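Local coordinates for hypothetical protein APE0525 (Aeropyrum pernix, PDB 2CX0), which is of unknown function but, as a PUA-domain protein, probably binds RNA and may play a part in translation initiation, at residues His110-Phe123 and Leu152-Arg166. Residues are numbered along the deposited sequence; the frame is centred on the assembly and turned at random.
Sequences HLMIPGVVGVEGSF and LEKLYREKARGRAVR
The ring of Tyr-156 has the backbone N of Gly-118 over one face and CG of Arg-157, the next residue along, over the other. Both lie toward the rim, while Val-116 CG1 meets Tyr-156 CB at 3.6 Å, the two side chains crossing at about a right angle. The imidazole of His-110 carries Arg-163 NH1 over one face, 3.6 Å from CE1, with the ring and guanidinium planes 56° apart; Arg-163 NH2 is salt-bridged to Glu-146. Leu-152 CD2 comes to the edge of the Phe-123 ring and packs against Val-119 CG2 at 3.7 Å. This is the PUA domain, a fold associated with RNA binding: helix 152-158 runs nearly antiparallel to strand 116-121, their axes 153° apart, and the chain then returns to pair with 111-112. With an unstaggered chi1 of 91°, the tyrosine ring slants across the strand, CD2 coming to Val-116 O and CE2 to Val-117 O, and water 2 joins its OH to Val-119 N and Glu-153 OE2. Trimmed to an alanine here, Tyr-156 would lose ring and hydroxyl, which would probably leave a gap over Gly-118 N and cost water 2 a partner. Ile-113 plugs the bend between helix and strand: CG2 rests on Leu-155 CB, CG1 on Ala-164 CB at 3.8 Å. Its backbone N bonds to Gly-162 O at 2.8 Å. A Schellman motif with Lys-159 as its C-prime residue ends the helix, and the lysine reaches back so that NZ meets Val-116 O at 2.9 Å, from above the carbonyl plane. Where Ala-164 and Val-165 form a classic bulge opposite Leu-111, Leu-111 O accepts both amides: Ala-164 N at 2.7 Å and in the carbonyl plane, Val-165 N tilted out of it.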
ATOM      1  N   HIS A 110       2.844 -13.559  -2.749  1.00 12.65           N
ATOM      2  CA  HIS A 110       1.449 -13.205  -2.572  1.00 12.15           C
ATOM      3  C   HIS A 110       1.068 -13.856  -1.237  1.00 10.79           C
ATOM      4  O   HIS A 110       1.826 -14.687  -0.705  1.00 12.49           O
ATOM      5  CB  HIS A 110       0.589 -13.848  -3.667  1.00 12.00           C
ATOM      6  CG  HIS A 110       0.780 -13.223  -5.008  1.00 12.71           C
ATOM      7  ND1 HIS A 110       1.330 -13.896  -6.097  1.00 19.55           N
ATOM      8  CD2 HIS A 110       0.543 -11.964  -5.429  1.00 10.26           C
ATOM      9  CE1 HIS A 110       1.415 -13.059  -7.122  1.00  6.90           C
ATOM     10  NE2 HIS A 110       0.944 -11.882  -6.745  1.00 18.40           N
ATOM     11  N   LEU A 111      -0.074 -13.462  -0.688  1.00  9.08           N
ATOM     12  CA  LEU A 111      -0.504 -14.030   0.599  1.00 12.66           C
ATOM     13  C   LEU A 111      -1.486 -15.202   0.391  1.00 14.37           C
ATOM     14  O   LEU A 111      -2.549 -15.044  -0.174  1.00 12.30           O
ATOM     15  CB  LEU A 111      -1.146 -12.947   1.510  1.00  8.54           C
ATOM     16  CG  LEU A 111      -1.821 -13.448   2.805  1.00 13.73           C
ATOM     17  CD1 LEU A 111      -0.722 -14.151   3.717  1.00 11.68           C
ATOM     18  CD2 LEU A 111      -2.504 -12.214   3.530  1.00 10.26           C
HETATM   19  N   MSE A 112      -1.075 -16.394   0.812  1.00 13.25           N
HETATM   20  CA  MSE A 112      -1.971 -17.543   0.726  1.00 12.67           C
HETATM   21  C   MSE A 112      -2.751 -17.690   2.061  1.00 11.91           C
HETATM   22  O   MSE A 112      -2.284 -17.347   3.146  1.00 14.15           O
HETATM   23  CB  MSE A 112      -1.151 -18.787   0.439  1.00 10.27           C
HETATM   24  CG  MSE A 112      -0.076 -18.591  -0.628  1.00 19.86           C
HETATM   25 SE   MSE A 112      -0.835 -18.135  -2.344  1.00 22.30          SE
HETATM   26  CE  MSE A 112      -1.493 -19.787  -2.672  1.00 15.84           C
ATOM     27  N   ILE A 113      -3.960 -18.223   1.954  1.00 11.65           N
ATOM     28  CA  ILE A 113      -4.841 -18.423   3.069  1.00 10.72           C
ATOM     29  C   ILE A 113      -4.230 -19.111   4.311  1.00  9.99           C
ATOM     30  O   ILE A 113      -4.525 -18.734   5.449  1.00 12.74           O
ATOM     31  CB  ILE A 113      -6.075 -19.212   2.591  1.00 11.84           C
ATOM     32  CG1 ILE A 113      -6.876 -18.331   1.599  1.00 13.70           C
ATOM     33  CG2 ILE A 113      -6.975 -19.614   3.832  1.00  9.42           C
ATOM     34  CD1 ILE A 113      -7.892 -19.172   0.738  1.00 13.05           C
ATOM     35  N   PRO A 114      -3.367 -20.118   4.106  1.00 12.85           N
ATOM     36  CA  PRO A 114      -2.797 -20.774   5.286  1.00 12.80           C
ATOM     37  C   PRO A 114      -1.943 -19.868   6.165  1.00 17.99           C
ATOM     38  O   PRO A 114      -1.726 -20.210   7.314  1.00 20.36           O
ATOM     39  CB  PRO A 114      -1.974 -21.921   4.698  1.00 21.35           C
ATOM     40  CG  PRO A 114      -2.726 -22.261   3.433  1.00 16.72           C
ATOM     41  CD  PRO A 114      -3.017 -20.836   2.865  1.00 12.68           C
ATOM     42  N   GLY A 115      -1.425 -18.760   5.637  1.00 13.82           N
ATOM     43  CA  GLY A 115      -0.627 -17.832   6.466  1.00 11.67           C
ATOM     44  C   GLY A 115      -1.509 -16.800   7.170  1.00 13.26           C
ATOM     45  O   GLY A 115      -1.021 -15.971   7.948  1.00 12.96           O
ATOM     46  N   VAL A 116      -2.826 -16.841   6.942  1.00 12.30           N
ATOM     47  CA  VAL A 116      -3.696 -15.865   7.580  1.00 12.68           C
ATOM     48  C   VAL A 116      -4.150 -16.342   8.947  1.00 13.29           C
ATOM     49  O   VAL A 116      -4.576 -17.482   9.086  1.00 12.46           O
ATOM     50  CB  VAL A 116      -4.950 -15.586   6.679  1.00 12.58           C
ATOM     51  CG1 VAL A 116      -5.961 -14.682   7.454  1.00 10.86           C
ATOM     52  CG2 VAL A 116      -4.496 -14.929   5.343  1.00 11.29           C
ATOM     53  N   VAL A 117      -4.126 -15.431   9.919  1.00 12.02           N
ATOM     54  CA  VAL A 117      -4.530 -15.733  11.289  1.00 12.02           C
ATOM     55  C   VAL A 117      -5.591 -14.809  11.830  1.00 17.24           C
ATOM     56  O   VAL A 117      -6.030 -14.936  12.995  1.00 14.95           O
ATOM     57  CB  VAL A 117      -3.324 -15.677  12.275  1.00 14.93           C
ATOM     58  CG1 VAL A 117      -2.229 -16.771  11.863  1.00 13.86           C
ATOM     59  CG2 VAL A 117      -2.660 -14.254  12.231  1.00 13.68           C
ATOM     60  N   GLY A 118      -6.020 -13.858  11.024  1.00 12.35           N
ATOM     61  CA  GLY A 118      -7.027 -12.917  11.521  1.00 11.64           C
ATOM     62  C   GLY A 118      -7.503 -12.012  10.418  1.00 12.56           C
ATOM     63  O   GLY A 118      -6.766 -11.786   9.425  1.00 11.14           O
ATOM     64  N   VAL A 119      -8.744 -11.565  10.539  1.00  8.14           N
ATOM     65  CA  VAL A 119      -9.327 -10.646   9.552  1.00 14.75           C
ATOM     66  C   VAL A 119     -10.000  -9.480  10.271  1.00 19.47           C
ATOM     67  O   VAL A 119     -10.718  -9.694  11.266  1.00 22.11           O
ATOM     68  CB  VAL A 119     -10.390 -11.304   8.701  1.00 16.83           C
ATOM     69  CG1 VAL A 119     -11.059 -10.239   7.813  1.00 16.76           C
ATOM     70  CG2 VAL A 119      -9.780 -12.446   7.870  1.00 15.69           C
ATOM     71  N   GLU A 120      -9.777  -8.247   9.808  1.00 11.27           N
ATOM     72  CA  GLU A 120     -10.408  -7.109  10.431  1.00 16.85           C
ATOM     73  C   GLU A 120     -11.077  -6.282   9.375  1.00 19.47           C
ATOM     74  O   GLU A 120     -10.571  -6.150   8.224  1.00 20.86           O
ATOM     75  CB  GLU A 120      -9.380  -6.199  11.149  1.00 15.88           C
ATOM     76  CG  GLU A 120      -8.837  -6.783  12.433  1.00 21.29           C
ATOM     77  CD  GLU A 120      -7.644  -6.022  13.009  1.00 22.71           C
ATOM     78  OE1 GLU A 120      -7.350  -4.882  12.581  1.00 26.81           O
ATOM     79  OE2 GLU A 120      -7.005  -6.576  13.926  1.00 25.93           O
ATOM     80  N   GLY A 121     -12.197  -5.675   9.760  1.00 18.03           N
ATOM     81  CA  GLY A 121     -12.890  -4.845   8.782  1.00 14.97           C
ATOM     82  C   GLY A 121     -13.872  -5.659   7.966  1.00 19.85           C
ATOM     83  O   GLY A 121     -14.145  -6.824   8.295  1.00 25.77           O
ATOM     84  N   SER A 122     -14.368  -5.065   6.881  1.00 18.05           N
ATOM     85  CA  SER A 122     -15.352  -5.699   6.013  1.00 15.61           C
ATOM     86  C   SER A 122     -14.964  -5.354   4.576  1.00 22.30           C
ATOM     87  O   SER A 122     -14.772  -4.184   4.251  1.00 27.79           O
ATOM     88  CB  SER A 122     -16.735  -5.136   6.361  1.00 24.03           C
ATOM     89  OG  SER A 122     -17.716  -5.738   5.543  1.00 27.81           O
ATOM     90  N   PHE A 123     -14.801  -6.347   3.710  1.00 20.46           N
ATOM     91  CA  PHE A 123     -14.397  -6.053   2.355  1.00 14.43           C
ATOM     92  C   PHE A 123     -14.826  -7.167   1.433  1.00 19.08           C
ATOM     93  O   PHE A 123     -15.160  -8.291   1.890  1.00 15.01           O
ATOM     94  CB  PHE A 123     -12.868  -5.850   2.262  1.00 15.48           C
ATOM     95  CG  PHE A 123     -12.060  -6.964   2.833  1.00 17.99           C
ATOM     96  CD1 PHE A 123     -11.746  -8.099   2.081  1.00 15.52           C
ATOM     97  CD2 PHE A 123     -11.570  -6.865   4.148  1.00 19.46           C
ATOM     98  CE1 PHE A 123     -10.945  -9.130   2.652  1.00 21.10           C
ATOM     99  CE2 PHE A 123     -10.795  -7.859   4.704  1.00 16.86           C
ATOM    100  CZ  PHE A 123     -10.478  -8.998   3.959  1.00 20.21           C
ATOM    101  N   LEU A 152     -13.118 -15.288   3.928  1.00 13.61           N
ATOM    102  CA  LEU A 152     -11.776 -15.496   4.438  1.00 14.48           C
ATOM    103  C   LEU A 152     -11.843 -15.935   5.913  1.00 13.99           C
ATOM    104  O   LEU A 152     -11.033 -16.755   6.371  1.00 14.40           O
ATOM    105  CB  LEU A 152     -10.934 -14.223   4.258  1.00 11.27           C
ATOM    106  CG  LEU A 152      -9.444 -14.330   4.632  1.00 15.13           C
ATOM    107  CD1 LEU A 152      -8.734 -15.449   3.797  1.00 16.37           C
ATOM    108  CD2 LEU A 152      -8.782 -12.903   4.344  1.00 13.08           C
ATOM    109  N   GLU A 153     -12.794 -15.379   6.645  1.00 14.25           N
ATOM    110  CA  GLU A 153     -12.957 -15.711   8.062  1.00 19.49           C
ATOM    111  C   GLU A 153     -13.094 -17.253   8.216  1.00 20.76           C
ATOM    112  O   GLU A 153     -12.563 -17.877   9.158  1.00 17.24           O
ATOM    113  CB  GLU A 153     -14.244 -15.036   8.591  1.00 22.37           C
ATOM    114  CG  GLU A 153     -14.053 -13.596   9.074  1.00 30.94           C
ATOM    115  CD  GLU A 153     -13.143 -13.520  10.301  1.00 35.40           C
ATOM    116  OE1 GLU A 153     -12.935 -14.535  10.967  1.00 43.39           O
ATOM    117  OE2 GLU A 153     -12.652 -12.442  10.632  1.00 49.26           O
ATOM    118  N   LYS A 154     -13.809 -17.866   7.281  1.00 18.04           N
ATOM    119  CA  LYS A 154     -13.995 -19.297   7.375  1.00 17.70           C
ATOM    120  C   LYS A 154     -12.761 -20.026   6.842  1.00 19.57           C
ATOM    121  O   LYS A 154     -12.201 -20.913   7.482  1.00 17.74           O
ATOM    122  CB  LYS A 154     -15.227 -19.697   6.577  1.00 20.80           C
ATOM    123  CG  LYS A 154     -16.458 -18.984   7.074  1.00 35.72           C
ATOM    124  CD  LYS A 154     -17.707 -19.777   6.772  1.00 45.41           C
ATOM    125  CE  LYS A 154     -18.981 -18.987   7.144  1.00 55.59           C
ATOM    126  NZ  LYS A 154     -19.119 -18.646   8.600  1.00 55.44           N
ATOM    127  N   LEU A 155     -12.285 -19.603   5.691  1.00 13.42           N
ATOM    128  CA  LEU A 155     -11.145 -20.272   5.064  1.00 11.59           C
ATOM    129  C   LEU A 155      -9.858 -20.281   5.885  1.00 14.12           C
ATOM    130  O   LEU A 155      -9.160 -21.285   5.894  1.00 15.16           O
ATOM    131  CB  LEU A 155     -10.850 -19.614   3.701  1.00 17.47           C
ATOM    132  CG  LEU A 155     -11.969 -19.795   2.637  1.00 22.55           C
ATOM    133  CD1 LEU A 155     -11.703 -18.853   1.400  1.00 19.61           C
ATOM    134  CD2 LEU A 155     -12.007 -21.309   2.234  1.00 20.97           C
ATOM    135  N   TYR A 156      -9.515 -19.190   6.575  1.00  9.87           N
ATOM    136  CA  TYR A 156      -8.283 -19.236   7.330  1.00 12.68           C
ATOM    137  C   TYR A 156      -8.405 -20.167   8.537  1.00 17.13           C
ATOM    138  O   TYR A 156      -7.444 -20.800   8.926  1.00 14.28           O
ATOM    139  CB  TYR A 156      -7.813 -17.808   7.745  1.00 18.08           C
ATOM    140  CG  TYR A 156      -8.287 -17.296   9.059  1.00 13.81           C
ATOM    141  CD1 TYR A 156      -9.275 -16.307   9.123  1.00 15.44           C
ATOM    142  CD2 TYR A 156      -7.684 -17.713  10.252  1.00 14.08           C
ATOM    143  CE1 TYR A 156      -9.663 -15.736  10.354  1.00 17.86           C
ATOM    144  CE2 TYR A 156      -8.072 -17.126  11.515  1.00 15.57           C
ATOM    145  CZ  TYR A 156      -9.063 -16.148  11.524  1.00 16.27           C
ATOM    146  OH  TYR A 156      -9.503 -15.607  12.688  1.00 15.72           O
ATOM    147  N   ARG A 157      -9.595 -20.279   9.104  1.00 12.58           N
ATOM    148  CA  ARG A 157      -9.761 -21.168  10.247  1.00 18.26           C
ATOM    149  C   ARG A 157      -9.641 -22.650   9.844  1.00 20.20           C
ATOM    150  O   ARG A 157      -9.324 -23.473  10.668  1.00 24.60           O
ATOM    151  CB  ARG A 157     -11.111 -20.901  10.908  1.00 14.09           C
ATOM    152  CG  ARG A 157     -11.120 -19.615  11.707  1.00 20.14           C
ATOM    153  CD  ARG A 157     -12.522 -19.360  12.243  1.00 22.04           C
ATOM    154  NE  ARG A 157     -12.512 -18.327  13.259  1.00 24.93           N
ATOM    155  CZ  ARG A 157     -12.629 -17.033  13.008  1.00 28.77           C
ATOM    156  NH1 ARG A 157     -12.756 -16.608  11.753  1.00 24.32           N
ATOM    157  NH2 ARG A 157     -12.667 -16.162  14.021  1.00 24.41           N
ATOM    158  N   GLU A 158      -9.920 -22.965   8.583  1.00 14.15           N
ATOM    159  CA  GLU A 158      -9.784 -24.310   8.051  1.00 19.24           C
ATOM    160  C   GLU A 158      -8.379 -24.483   7.485  1.00 20.85           C
ATOM    161  O   GLU A 158      -7.975 -25.583   7.146  1.00 15.36           O
ATOM    162  CB  GLU A 158     -10.750 -24.498   6.866  1.00 22.83           C
ATOM    163  CG  GLU A 158     -12.191 -24.175   7.204  1.00 28.27           C
ATOM    164  CD  GLU A 158     -13.076 -24.022   5.969  1.00 32.82           C
ATOM    165  OE1 GLU A 158     -14.290 -23.810   6.166  1.00 38.05           O
ATOM    166  OE2 GLU A 158     -12.566 -24.113   4.816  1.00 32.21           O
ATOM    167  N   LYS A 159      -7.643 -23.384   7.373  1.00 15.94           N
ATOM    168  CA  LYS A 159      -6.320 -23.389   6.702  1.00 17.89           C
ATOM    169  C   LYS A 159      -6.430 -23.985   5.280  1.00 13.60           C
ATOM    170  O   LYS A 159      -5.625 -24.797   4.832  1.00 17.66           O
ATOM    171  CB  LYS A 159      -5.211 -24.085   7.514  1.00 16.93           C
ATOM    172  CG  LYS A 159      -5.038 -23.423   8.839  1.00 12.80           C
ATOM    173  CD  LYS A 159      -4.506 -22.030   8.716  1.00 16.40           C
ATOM    174  CE  LYS A 159      -4.497 -21.397  10.112  1.00 18.12           C
ATOM    175  NZ  LYS A 159      -3.819 -20.092  10.117  1.00 22.21           N
ATOM    176  N   ALA A 160      -7.472 -23.564   4.587  1.00 11.07           N
ATOM    177  CA  ALA A 160      -7.707 -23.937   3.185  1.00 12.37           C
ATOM    178  C   ALA A 160      -6.521 -23.420   2.337  1.00 18.82           C
ATOM    179  O   ALA A 160      -5.886 -22.403   2.700  1.00 17.39           O
ATOM    180  CB  ALA A 160      -8.966 -23.227   2.711  1.00 13.39           C
ATOM    181  N   ARG A 161      -6.230 -24.077   1.216  1.00 14.96           N
ATOM    182  CA  ARG A 161      -5.144 -23.623   0.323  1.00 18.50           C
ATOM    183  C   ARG A 161      -5.696 -22.641  -0.720  1.00 17.49           C
ATOM    184  O   ARG A 161      -6.876 -22.730  -1.124  1.00 15.59           O
ATOM    185  CB  ARG A 161      -4.492 -24.785  -0.394  1.00 15.89           C
ATOM    186  CG  ARG A 161      -3.421 -25.548   0.450  1.00 19.45           C
ATOM    187  CD  ARG A 161      -3.878 -25.838   1.868  1.00 34.04           C
ATOM    188  NE  ARG A 161      -2.877 -26.685   2.534  1.00 44.66           N
ATOM    189  CZ  ARG A 161      -2.822 -26.946   3.843  1.00 39.70           C
ATOM    190  NH1 ARG A 161      -3.696 -26.422   4.675  1.00 35.70           N
ATOM    191  NH2 ARG A 161      -1.899 -27.778   4.307  1.00 35.05           N
ATOM    192  N   GLY A 162      -4.848 -21.725  -1.168  1.00 15.36           N
ATOM    193  CA  GLY A 162      -5.325 -20.753  -2.155  1.00 18.06           C
ATOM    194  C   GLY A 162      -4.851 -19.337  -1.831  1.00 20.47           C
ATOM    195  O   GLY A 162      -4.427 -19.065  -0.707  1.00 12.29           O
ATOM    196  N   ARG A 163      -4.964 -18.425  -2.806  1.00 17.68           N
ATOM    197  CA  ARG A 163      -4.534 -17.067  -2.616  1.00 18.24           C
ATOM    198  C   ARG A 163      -5.585 -16.221  -1.872  1.00 18.67           C
ATOM    199  O   ARG A 163      -6.775 -16.220  -2.187  1.00 17.24           O
ATOM    200  CB  ARG A 163      -4.199 -16.428  -3.977  1.00 23.01           C
ATOM    201  CG  ARG A 163      -3.405 -15.059  -3.888  1.00 15.78           C
ATOM    202  CD  ARG A 163      -2.587 -14.905  -5.187  1.00 19.92           C
ATOM    203  NE  ARG A 163      -3.471 -14.527  -6.277  1.00 20.11           N
ATOM    204  CZ  ARG A 163      -3.074 -14.358  -7.529  1.00 24.79           C
ATOM    205  NH1 ARG A 163      -1.813 -14.578  -7.864  1.00 26.92           N
ATOM    206  NH2 ARG A 163      -3.917 -13.856  -8.393  1.00 24.06           N
ATOM    207  N   ALA A 164      -5.131 -15.528  -0.844  1.00 12.60           N
ATOM    208  CA  ALA A 164      -6.010 -14.657  -0.080  1.00 11.39           C
ATOM    209  C   ALA A 164      -5.903 -13.203  -0.600  1.00 12.26           C
ATOM    210  O   ALA A 164      -6.942 -12.499  -0.767  1.00 13.99           O
ATOM    211  CB  ALA A 164      -5.619 -14.701   1.422  1.00 11.27           C
ATOM    212  N   VAL A 165      -4.666 -12.753  -0.827  1.00 11.12           N
ATOM    213  CA  VAL A 165      -4.449 -11.346  -1.286  1.00 11.42           C
ATOM    214  C   VAL A 165      -3.341 -11.320  -2.337  1.00 12.25           C
ATOM    215  O   VAL A 165      -2.254 -11.903  -2.162  1.00 11.88           O
ATOM    216  CB  VAL A 165      -3.974 -10.428  -0.097  1.00 15.34           C
ATOM    217  CG1 VAL A 165      -3.708  -8.966  -0.566  1.00 13.86           C
ATOM    218  CG2 VAL A 165      -5.038 -10.503   1.072  1.00 14.68           C
ATOM    219  N   ARG A 166      -3.634 -10.629  -3.421  1.00 11.56           N
ATOM    220  CA  ARG A 166      -2.685 -10.483  -4.501  1.00 11.04           C
ATOM    221  C   ARG A 166      -1.802  -9.299  -4.153  1.00 11.90           C
ATOM    222  O   ARG A 166      -2.280  -8.164  -3.938  1.00 12.03           O
ATOM    223  CB  ARG A 166      -3.432 -10.287  -5.849  1.00 16.32           C
ATOM    224  CG  ARG A 166      -2.500 -10.057  -7.033  1.00 20.03           C
ATOM    225  CD  ARG A 166      -3.183 -10.316  -8.366  1.00 31.98           C
ATOM    226  NE  ARG A 166      -4.470  -9.644  -8.507  1.00 34.32           N
ATOM    227  CZ  ARG A 166      -4.610  -8.354  -8.801  1.00 41.46           C
ATOM    228  NH1 ARG A 166      -3.523  -7.611  -8.976  1.00 41.69           N
ATOM    229  NH2 ARG A 166      -5.832  -7.813  -8.954  1.00 39.81           N
TER
HETATM  230  O   HOH W   1      -1.048 -19.980  10.329  1.00 32.48           O
HETATM  231  O   HOH W   2     -10.692 -13.198  12.417  1.00 22.40           O